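Side-chain contacts in anti-sigma-I factor RsgI2 (Clostridium thermocellum, PDB 4B9P), which probably holds the sigma factor SigI2 inactive until its extracellular family 3 carbohydrate-binding module, the part described here, binds polysaccharide such as cellulose: residues Asn64-Ser67 with Ser68-Thr71; Gly91-Asn94 with Ser95-Val98; Tyr124-Trp127 with Asn128-Asp132; Thr153-Ser157 with Gly158-Trp162. All blocks are in the same frame, centred on the assembly; numbering follows the deposited sequence.

Contact 1 of 4, residues Asn64-Ser67 with Ser68-Thr71; sequences NITS and SKIT
The CD1 methyl of I65 touches two residues further along the turn: CB of K69 at 3.8 Å and CD1 of I70, where the two isoleucine side chains cross at about a right angle. I65 reaches both because its CG1 lies between the backbone N and the carbonyl carbon (chi1 67°), which swings the longer branch under the turn. K69 runs fully extended past the start of the turn, and its CD lies 3.3 Å from O of I65, so it is the aliphatic part of the lysine that covers this carbonyl. The same oxygen is gripped by OG1 of T66, a 2.7 Å hydrogen bond made in the carbonyl plane on a lone pair. OG of S68 comes up to OG1 of T66 at a weak 3.3 Å, and its proton may go to another acceptor. Two backbone bonds hold the turn together, N of K69 to O of T66 at 3.1 Å and N of I70 to O of S67 at 3.0 Å; they belong to the short 3-10 turn that ends as strand 70-81 begins. N64 fastens the entrance of the turn through E106 and Y104 of strand 104-111. On the inner side I65 and I70 both rest on F92 of strand 84-92, and I70 also meets Y58 and C60. The turn links strand 56-63 of one sheet of the beta-sandwich to strand 70-81 of the other.

Contact 2 of 4, residues Gly91-Asn94 with Ser95-Val98; sequences GFTN and SAGV
CB of F92 packs against the CB methyl of A96 at 3.8 Å, while its ring turns off toward the interior. F92 precedes, and A96 closes, a type I beta turn from T93 to A96 that reverses the chain where strand 84-92 of the carbohydrate-binding module's beta-sandwich ends. The evidence for the turn is the bond from N of A96 to O of T93, 3.0 Å long with an N-H...O angle of 161°; the donor stands above the carbonyl plane, 63° out of it, and so does not use a lone pair. The methyl of A96 lies 3.2 Å from the same oxygen, so the T93 carbonyl is covered by alanine carbon beside its bond.

The phenylalanine shares only its CB with the turn. With CG anti to the carbonyl carbon (chi1 -61°) the ring departs from A96 and is received by V105 and I107 of strand 104-111 and by L39. The turn is therefore fastened to the core at its beginning, whereas N94 and S95 at its corner are exposed. T93 extends the strand pairing with K69, and its OG1 comes within 3.8 Å of CB of A96, adding a second, looser contact to that methyl.

Past the turn, G97 has a positive phi, at which a side chain would jam against the preceding carbonyl. A water then spans the corner, giving a hydrogen bond to O of N94 at 2.8 Å and accepting a weak one from N of G97 at 2.9 Å.

Contact 3 of 4, residues Tyr124-Trp127 with Asn128-Asp132; sequences YSEW and NYMYD. With ZN (zinc ion), chain E; CA (calcium ion), chain B.
E126 and M130 meet along their aliphatic parts beside a zinc ion, and the glutamate can be followed outward. Its CB starts away from residues 128-132, lying 4.4 Å from OH of Y129. CG, anti to the backbone N (chi1 173°), lies 3.7 Å from CB of M130; any contact of the carboxylate with the methionine's CE methyl is doubtful, since M130 has two conformers. At the tip the two oxygens divide: OE2 binds zinc at 1.9 Å, whereas OE1 stays 3.2 Å from the metal, so the carboxylate coordinates through one oxygen. E19, whose side chain also touches M130, and a water supply the other ligands seen.

The backbone oxygen of the glutamate takes two bonds. O of E126 accepts from N of M130 at 2.8 Å, nearly along the C=O axis, and from N of Y129 at 3.0 Å from above the carbonyl plane. That oxygen also lies 3.7 Å over the centre of one face of the Y129 ring, while O of Y124 sits at the ring edge, in its plane. CB of Y124 packs on CB of N128 at 3.9 Å, and its hydroxyl reaches away to N55. A water joins O of W127 to O of M130 across the end of the turn.

Residues 126-128 thus form a short 3-10 turn leading into strand 131-132, where O of D132 binds calcium together with T49, D51, S135 and D136. Two metal sites on one short stretch are joined by this turn; the calcium site is characteristic of family 3 carbohydrate-binding modules.

Contact 4 of 4, residues Thr153-Ser157 with Gly158-Trp162; sequences TVYIS and GTLYW
Strands 153-156 and 159-162 form an antiparallel hairpin closed by a type I' turn from I156 to T159, and a classic beta bulge sets Y161 and W162 both opposite V154. The bulge shows in the bonding: O of V154 accepts from N of Y161 at 2.8 Å, in the carbonyl plane, and from N of W162 at 3.2 Å with a more bent N-H...O angle of 137°.

On one face, CD1 of I156 sits over a face of the Y161 ring, 4.0 Å from its centroid and 20° off the normal, a CH-pi contact in which the two side chains cross at about a right angle. V154 shares that face and packs CB to CB on W162 at 3.8 Å; the indole leads away from the valine and gives its NE1 hydrogen to O of W149.

On the opposite face L160 crosses Y155. The leucine's CG is anti to the backbone N (chi1 -176°), and the further bend at CG brings CD1 to CE2 of the tyrosine at 3.6 Å, an off-centre CH-pi contact. The same methyl touches CB of T153, whose OG1 donates to OH of Y155; that phenol is also bonded to E165.

At the turn, G158 adopts a positive phi, where a side chain would clash with the preceding carbonyl, and water links O of S157 to OG1 of T159.

The apolar surfaces of V154 and W162 meet I7 and L9 of the facing sheet, whereas on the Y155 side a hydroxyl network holds the phenol tip, and the leucine methyl beside the ring probably limits how it can turn.

Overall arrangement
Along the chain the four contacts come in series, all within one carbohydrate-binding module. Contacts 1 and 2 are neighbours, their centres about 9 Å apart, on strands 70-81 and 84-92; T71 O with G91 N and K69 O with T93 N probably bond them. Contact 4 belongs to the same five-stranded sheet, which it ends with edge strand 159-162, its centre about 15 Å from that of contact 2. Contact 3 stands apart, about 29 to 34 Å from the other centres and across the chain's centre from contacts 2 and 4. The three hairpin and loop contacts thus all reach one sheet, while the zinc- and calcium-bearing turn is remote from them.

Contact 1 of 4, residues Asn64-Ser67 with Ser68-Thr71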
loop_
_atom_site.group_PDB
_atom_site.type_symbol
_atom_site.label_atom_id
_atom_site.label_comp_id
_atom_site.label_asym_id
_atom_site.label_seq_id
_atom_site.Cartn_x
_atom_site.Cartn_y
_atom_site.Cartn_z
ATOM N N ASN A 64 -11.117 0.698 8.469
ATOM C CA ASN A 64 -12.357 0.231 9.076
ATOM C C ASN A 64 -12.109 -0.664 10.288
ATOM O O ASN A 64 -13.035 -0.846 11.088
ATOM C CB ASN A 64 -13.253 -0.472 8.038
ATOM C CG ASN A 64 -12.659 -1.762 7.499
ATOM O OD1 ASN A 64 -11.462 -1.863 7.297
ATOM N ND2 ASN A 64 -13.494 -2.749 7.274
ATOM N N ILE A 65 -10.879 -1.171 10.485
ATOM C CA ILE A 65 -10.552 -1.920 11.717
ATOM C C ILE A 65 -9.766 -1.085 12.715
ATOM O O ILE A 65 -9.375 -1.582 13.769
ATOM C CB ILE A 65 -9.859 -3.265 11.436
ATOM C CG1 ILE A 65 -8.459 -3.090 10.844
ATOM C CG2 ILE A 65 -10.747 -4.111 10.525
ATOM C CD1 ILE A 65 -7.675 -4.403 10.723
ATOM N N THR A 66 -9.640 0.200 12.385
ATOM C CA THR A 66 -8.865 1.238 13.100
ATOM C C THR A 66 -7.372 1.137 12.842
ATOM O O THR A 66 -6.803 0.050 12.711
ATOM C CB THR A 66 -9.185 1.409 14.606
ATOM O OG1 THR A 66 -8.553 0.370 15.389
ATOM C CG2 THR A 66 -10.709 1.482 14.856
ATOM N N SER A 67 -6.732 2.297 12.808
ATOM C CA SER A 67 -5.344 2.367 12.377
ATOM C C SER A 67 -4.373 1.668 13.323
ATOM O O SER A 67 -3.289 1.263 12.891
ATOM C CB SER A 67 -4.962 3.830 12.151
ATOM O OG SER A 67 -5.027 4.505 13.378
ATOM N N SER A 68 -4.755 1.486 14.581
ATOM C CA SER A 68 -3.869 0.837 15.515
ATOM C C SER A 68 -3.659 -0.631 15.210
ATOM O O SER A 68 -2.742 -1.211 15.753
ATOM C CB SER A 68 -4.339 1.036 16.966
ATOM O OG SER A 68 -5.740 0.819 17.057
ATOM N N LYS A 69 -4.473 -1.211 14.344
ATOM C CA LYS A 69 -4.296 -2.609 13.913
ATOM C C LYS A 69 -3.469 -2.759 12.632
ATOM O O LYS A 69 -3.200 -3.876 12.186
ATOM C CB LYS A 69 -5.678 -3.340 13.774
ATOM C CG LYS A 69 -6.361 -3.464 15.134
ATOM C CD LYS A 69 -7.714 -4.129 15.014
ATOM C CE LYS A 69 -8.362 -4.179 16.404
ATOM N NZ LYS A 69 -9.610 -4.945 16.393
ATOM N N ILE A 70 -3.084 -1.624 12.040
ATOM C CA ILE A 70 -2.369 -1.581 10.775
ATOM C C ILE A 70 -0.908 -1.266 11.031
ATOM O O ILE A 70 -0.610 -0.425 11.886
ATOM C CB ILE A 70 -2.976 -0.450 9.847
ATOM C CG1 ILE A 70 -4.486 -0.630 9.652
ATOM C CG2 ILE A 70 -2.222 -0.475 8.535
ATOM C CD1 ILE A 70 -4.910 -2.019 9.116
ATOM N N THR A 71 -0.024 -1.915 10.281
ATOM C CA THR A 71 1.393 -1.563 10.278
ATOM C C THR A 71 1.785 -1.126 8.856
ATOM O O THR A 71 1.200 -1.597 7.887
ATOM C CB THR A 71 2.288 -2.747 10.718
ATOM O OG1 THR A 71 2.275 -3.772 9.727
ATOM C CG2 THR A 71 1.768 -3.355 12.005
#

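Contact 2 of 4, residues Gly91-Asn94 with Ser95-Val98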
loop_
_atom_site.group_PDB
_atom_site.type_symbol
_atom_site.label_atom_id
_atom_site.label_comp_id
_atom_site.label_asym_id
_atom_site.label_seq_id
_atom_site.Cartn_x
_atom_site.Cartn_y
_atom_site.Cartn_z
ATOM N N GLY A 91 0.943 -4.204 6.736
ATOM C CA GLY A 91 0.649 -5.441 7.415
ATOM C C GLY A 91 -0.312 -5.161 8.544
ATOM O O GLY A 91 -0.919 -4.077 8.627
ATOM N N PHE A 92 -0.449 -6.158 9.417
ATOM C CA PHE A 92 -1.450 -6.102 10.468
ATOM C C PHE A 92 -0.821 -6.596 11.745
ATOM O O PHE A 92 0.059 -7.468 11.733
ATOM C CB PHE A 92 -2.612 -7.009 10.066
ATOM C CG PHE A 92 -3.258 -6.573 8.791
ATOM C CD1 PHE A 92 -4.266 -5.643 8.799
ATOM C CD2 PHE A 92 -2.794 -7.047 7.568
ATOM C CE1 PHE A 92 -4.823 -5.202 7.615
ATOM C CE2 PHE A 92 -3.364 -6.600 6.392
ATOM C CZ PHE A 92 -4.355 -5.687 6.426
ATOM N N THR A 93 -1.290 -6.093 12.878
ATOM C CA THR A 93 -0.690 -6.511 14.147
ATOM C C THR A 93 -1.142 -7.918 14.521
ATOM O O THR A 93 -2.122 -8.459 13.979
ATOM C CB THR A 93 -1.063 -5.573 15.266
ATOM O OG1 THR A 93 -2.494 -5.619 15.396
ATOM C CG2 THR A 93 -0.563 -4.152 14.985
ATOM N N ASN A 94 -0.434 -8.500 15.481
ATOM C CA ASN A 94 -0.678 -9.863 15.902
ATOM C C ASN A 94 -2.114 -9.995 16.406
ATOM O O ASN A 94 -2.710 -11.062 16.299
ATOM C CB ASN A 94 0.330 -10.243 16.986
ATOM C CG ASN A 94 0.324 -11.698 17.275
ATOM O OD1 ASN A 94 0.403 -12.510 16.354
ATOM N ND2 ASN A 94 0.203 -12.061 18.555
ATOM N N SER A 95 -2.658 -8.920 16.979
ATOM C CA SER A 95 -3.994 -8.906 17.551
ATOM C C SER A 95 -5.062 -8.313 16.597
ATOM O O SER A 95 -6.178 -8.021 17.012
ATOM C CB SER A 95 -3.934 -8.182 18.884
ATOM O OG SER A 95 -3.323 -9.006 19.899
ATOM N N ALA A 96 -4.743 -8.168 15.316
ATOM C CA ALA A 96 -5.702 -7.643 14.347
ATOM C C ALA A 96 -6.874 -8.586 14.078
ATOM O O ALA A 96 -7.896 -8.157 13.571
ATOM C CB ALA A 96 -5.014 -7.319 13.042
ATOM N N GLY A 97 -6.719 -9.874 14.372
ATOM C CA GLY A 97 -7.808 -10.826 14.258
ATOM C C GLY A 97 -7.829 -11.513 12.901
ATOM O O GLY A 97 -6.843 -11.590 12.171
ATOM N N VAL A 98 -9.012 -12.007 12.566
ATOM C CA VAL A 98 -9.199 -12.874 11.423
ATOM C C VAL A 98 -10.125 -12.197 10.437
ATOM O O VAL A 98 -11.112 -11.572 10.833
ATOM C CB VAL A 98 -9.762 -14.240 11.879
ATOM C CG1 VAL A 98 -10.261 -15.047 10.714
ATOM C CG2 VAL A 98 -8.668 -14.990 12.637
HETATM O O HOH W 1 -5.380 -11.723 16.129
#

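Contact 3 of 4, residues Tyr124-Trp127 with Asn128-Asp132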
loop_
_atom_site.group_PDB
_atom_site.type_symbol
_atom_site.label_atom_id
_atom_site.label_comp_id
_atom_site.label_asym_id
_atom_site.label_seq_id
_atom_site.Cartn_x
_atom_site.Cartn_y
_atom_site.Cartn_z
ATOM N N TYR A 124 13.266 22.091 2.565
ATOM C CA TYR A 124 14.044 21.379 1.568
ATOM C C TYR A 124 13.820 21.938 0.185
ATOM O O TYR A 124 12.753 22.473 -0.105
ATOM C CB TYR A 124 13.614 19.895 1.540
ATOM C CG TYR A 124 13.991 19.122 2.769
ATOM C CD1 TYR A 124 15.321 18.753 3.017
ATOM C CD2 TYR A 124 13.040 18.787 3.716
ATOM C CE1 TYR A 124 15.681 18.040 4.151
ATOM C CE2 TYR A 124 13.412 18.106 4.875
ATOM C CZ TYR A 124 14.720 17.714 5.068
ATOM O OH TYR A 124 15.033 17.031 6.219
ATOM N N SER A 125 14.789 21.703 -0.708
ATOM C CA SER A 125 14.557 21.840 -2.144
ATOM C C SER A 125 13.445 20.868 -2.559
ATOM O O SER A 125 13.284 19.783 -1.977
ATOM C CB SER A 125 15.815 21.491 -2.913
ATOM O OG SER A 125 16.816 22.470 -2.675
ATOM N N GLU A 126 12.741 21.214 -3.618
ATOM C CA GLU A 126 11.530 20.502 -3.996
ATOM C C GLU A 126 11.772 19.006 -4.164
ATOM O O GLU A 126 10.924 18.187 -3.801
ATOM C CB GLU A 126 10.990 21.106 -5.322
ATOM C CG GLU A 126 9.862 20.341 -5.878
ATOM C CD GLU A 126 9.248 20.890 -7.150
ATOM O OE1 GLU A 126 9.270 22.110 -7.361
ATOM O OE2 GLU A 126 8.694 20.102 -7.956
ATOM N N TRP A 127 12.882 18.638 -4.816
ATOM C CA TRP A 127 13.143 17.234 -5.150
ATOM C C TRP A 127 13.293 16.345 -3.913
ATOM O O TRP A 127 13.132 15.122 -4.006
ATOM C CB TRP A 127 14.329 17.096 -6.095
ATOM C CG TRP A 127 15.567 17.686 -5.562
ATOM C CD1 TRP A 127 16.459 17.107 -4.682
ATOM C CD2 TRP A 127 16.078 18.997 -5.857
ATOM N NE1 TRP A 127 17.495 17.991 -4.428
ATOM C CE2 TRP A 127 17.289 19.149 -5.145
ATOM C CE3 TRP A 127 15.636 20.043 -6.668
ATOM C CZ2 TRP A 127 18.059 20.309 -5.224
ATOM C CZ3 TRP A 127 16.409 21.205 -6.750
ATOM C CH2 TRP A 127 17.605 21.320 -6.040
ATOM N N ASN A 128 13.546 16.929 -2.751
ATOM C CA ASN A 128 13.666 16.096 -1.556
ATOM C C ASN A 128 12.313 15.755 -0.914
ATOM O O ASN A 128 12.276 14.960 0.044
ATOM C CB ASN A 128 14.623 16.733 -0.514
ATOM C CG ASN A 128 16.081 16.439 -0.810
ATOM O OD1 ASN A 128 16.453 15.368 -1.370
ATOM N ND2 ASN A 128 16.917 17.379 -0.499
ATOM N N TYR A 129 11.201 16.283 -1.470
ATOM C CA TYR A 129 9.873 15.879 -0.999
ATOM C C TYR A 129 8.885 15.602 -2.114
ATOM O O TYR A 129 7.814 15.031 -1.836
ATOM C CB TYR A 129 9.275 16.825 0.054
ATOM C CG TYR A 129 9.095 18.253 -0.463
ATOM C CD1 TYR A 129 7.931 18.632 -1.120
ATOM C CD2 TYR A 129 10.093 19.220 -0.283
ATOM C CE1 TYR A 129 7.755 19.893 -1.571
ATOM C CE2 TYR A 129 9.916 20.516 -0.727
ATOM C CZ TYR A 129 8.736 20.843 -1.349
ATOM O OH TYR A 129 8.582 22.126 -1.808
ATOM N N MET A 130 9.199 15.990 -3.346
ATOM C CA MET A 130 8.241 15.790 -4.434
ATOM C C MET A 130 8.537 14.473 -5.153
ATOM O O MET A 130 9.626 14.292 -5.718
ATOM C CB MET A 130 8.339 16.952 -5.411
ATOM C CG MET A 130 7.155 17.054 -6.341
ATOM S SD MET A 130 5.634 17.653 -5.523
ATOM C CE MET A 130 5.943 19.434 -5.604
ATOM N N TYR A 131 7.572 13.553 -5.122
ATOM C CA TYR A 131 7.605 12.320 -5.902
ATOM C C TYR A 131 7.139 12.545 -7.319
ATOM O O TYR A 131 6.232 13.362 -7.563
ATOM C CB TYR A 131 6.643 11.340 -5.311
ATOM C CG TYR A 131 7.026 10.760 -3.966
ATOM C CD1 TYR A 131 8.084 9.878 -3.847
ATOM C CD2 TYR A 131 6.268 11.046 -2.845
ATOM C CE1 TYR A 131 8.377 9.289 -2.615
ATOM C CE2 TYR A 131 6.530 10.451 -1.628
ATOM C CZ TYR A 131 7.566 9.556 -1.528
ATOM O OH TYR A 131 7.830 8.970 -0.303
ATOM N N ASP A 132 7.669 11.737 -8.260
ATOM C CA ASP A 132 7.085 11.576 -9.583
ATOM C C ASP A 132 6.303 10.274 -9.579
ATOM O O ASP A 132 6.909 9.204 -9.374
ATOM C CB ASP A 132 8.203 11.526 -10.622
ATOM C CG ASP A 132 7.682 11.186 -11.976
ATOM O OD1 ASP A 132 7.588 9.987 -12.349
ATOM O OD2 ASP A 132 7.371 12.137 -12.716
HETATM ZN ZN ZN E . 7.596 20.440 -9.492
HETATM CA CA CA B . 8.632 7.806 -8.510
HETATM O O HOH W 2 12.180 13.512 -5.968
HETATM O O HOH W 3 7.147 8.356 -6.603
HETATM O O HOH W 4 7.415 20.702 -11.485
#

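Contact 4 of 4, residues Thr153-Ser157 with Gly158-Trp162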
loop_
_atom_site.group_PDB
_atom_site.type_symbol
_atom_site.label_atom_id
_atom_site.label_comp_id
_atom_site.label_asym_id
_atom_site.label_seq_id
_atom_site.Cartn_x
_atom_site.Cartn_y
_atom_site.Cartn_z
ATOM N N THR A 153 0.679 -6.154 -4.729
ATOM C CA THR A 153 0.710 -7.593 -4.446
ATOM C C THR A 153 0.302 -7.874 -3.016
ATOM O O THR A 153 0.401 -7.014 -2.138
ATOM C CB THR A 153 2.120 -8.173 -4.676
ATOM O OG1 THR A 153 3.067 -7.369 -3.957
ATOM C CG2 THR A 153 2.473 -8.182 -6.162
ATOM N N VAL A 154 -0.180 -9.093 -2.782
ATOM C CA VAL A 154 -0.607 -9.514 -1.445
ATOM C C VAL A 154 -0.070 -10.911 -1.185
ATOM O O VAL A 154 -0.179 -11.787 -2.057
ATOM C CB VAL A 154 -2.155 -9.526 -1.266
ATOM C CG1 VAL A 154 -2.518 -9.855 0.186
ATOM C CG2 VAL A 154 -2.789 -8.210 -1.711
ATOM N N TYR A 155 0.536 -11.077 -0.013
ATOM C CA TYR A 155 1.122 -12.354 0.407
ATOM C C TYR A 155 0.428 -12.823 1.677
ATOM O O TYR A 155 0.105 -12.012 2.552
ATOM C CB TYR A 155 2.611 -12.195 0.734
ATOM C CG TYR A 155 3.318 -11.518 -0.390
ATOM C CD1 TYR A 155 3.271 -10.133 -0.503
ATOM C CD2 TYR A 155 4.014 -12.237 -1.342
ATOM C CE1 TYR A 155 3.894 -9.467 -1.522
ATOM C CE2 TYR A 155 4.666 -11.537 -2.417
ATOM C CZ TYR A 155 4.585 -10.142 -2.480
ATOM O OH TYR A 155 5.177 -9.387 -3.480
ATOM N N ILE A 156 0.178 -14.128 1.787
ATOM C CA ILE A 156 -0.320 -14.706 3.013
ATOM C C ILE A 156 0.740 -15.715 3.445
ATOM O O ILE A 156 1.030 -16.677 2.712
ATOM C CB ILE A 156 -1.647 -15.405 2.794
ATOM C CG1 ILE A 156 -2.648 -14.465 2.105
ATOM C CG2 ILE A 156 -2.199 -15.888 4.092
ATOM C CD1 ILE A 156 -4.057 -15.064 1.858
ATOM N N SER A 157 1.288 -15.518 4.642
ATOM C CA SER A 157 2.331 -16.394 5.160
ATOM C C SER A 157 3.470 -16.564 4.152
ATOM O O SER A 157 4.024 -17.670 4.001
ATOM C CB SER A 157 1.757 -17.751 5.564
ATOM O OG SER A 157 0.820 -17.562 6.597
ATOM N N GLY A 158 3.804 -15.484 3.450
ATOM C CA GLY A 158 4.929 -15.474 2.536
ATOM C C GLY A 158 4.626 -15.925 1.123
ATOM O O GLY A 158 5.478 -15.781 0.248
ATOM N N THR A 159 3.429 -16.445 0.879
ATOM C CA THR A 159 3.054 -16.910 -0.447
ATOM C C THR A 159 2.244 -15.855 -1.193
ATOM O O THR A 159 1.296 -15.301 -0.636
ATOM C CB THR A 159 2.233 -18.210 -0.357
ATOM O OG1 THR A 159 3.055 -19.207 0.241
ATOM C CG2 THR A 159 1.851 -18.686 -1.721
ATOM N N LEU A 160 2.601 -15.583 -2.444
ATOM C CA LEU A 160 1.852 -14.626 -3.263
ATOM C C LEU A 160 0.422 -15.123 -3.544
ATOM O O LEU A 160 0.240 -16.175 -4.153
ATOM C CB LEU A 160 2.581 -14.326 -4.585
ATOM C CG LEU A 160 1.968 -13.276 -5.495
ATOM C CD1 LEU A 160 2.082 -11.894 -4.903
ATOM C CD2 LEU A 160 2.679 -13.333 -6.885
ATOM N N TYR A 161 -0.583 -14.364 -3.093
ATOM C CA TYR A 161 -1.980 -14.706 -3.359
ATOM C C TYR A 161 -2.695 -13.713 -4.261
ATOM O O TYR A 161 -3.824 -13.969 -4.657
ATOM C CB TYR A 161 -2.775 -14.838 -2.051
ATOM C CG TYR A 161 -2.814 -16.231 -1.517
ATOM C CD1 TYR A 161 -1.749 -16.744 -0.776
ATOM C CD2 TYR A 161 -3.900 -17.063 -1.781
ATOM C CE1 TYR A 161 -1.769 -18.047 -0.298
ATOM C CE2 TYR A 161 -3.934 -18.365 -1.308
ATOM C CZ TYR A 161 -2.887 -18.853 -0.553
ATOM O OH TYR A 161 -2.940 -20.153 -0.118
ATOM N N TRP A 162 -2.065 -12.582 -4.573
ATOM C CA TRP A 162 -2.705 -11.603 -5.441
ATOM C C TRP A 162 -1.648 -10.763 -6.110
ATOM O O TRP A 162 -0.698 -10.344 -5.460
ATOM C CB TRP A 162 -3.609 -10.648 -4.627
ATOM C CG TRP A 162 -4.200 -9.614 -5.509
ATOM C CD1 TRP A 162 -3.657 -8.407 -5.803
ATOM C CD2 TRP A 162 -5.407 -9.716 -6.268
ATOM N NE1 TRP A 162 -4.436 -7.743 -6.726
ATOM C CE2 TRP A 162 -5.522 -8.527 -7.016
ATOM C CE3 TRP A 162 -6.409 -10.691 -6.365
ATOM C CZ2 TRP A 162 -6.593 -8.284 -7.852
ATOM C CZ3 TRP A 162 -7.476 -10.462 -7.208
ATOM C CH2 TRP A 162 -7.574 -9.271 -7.934
HETATM O O HOH W 5 2.633 -20.108 2.849
#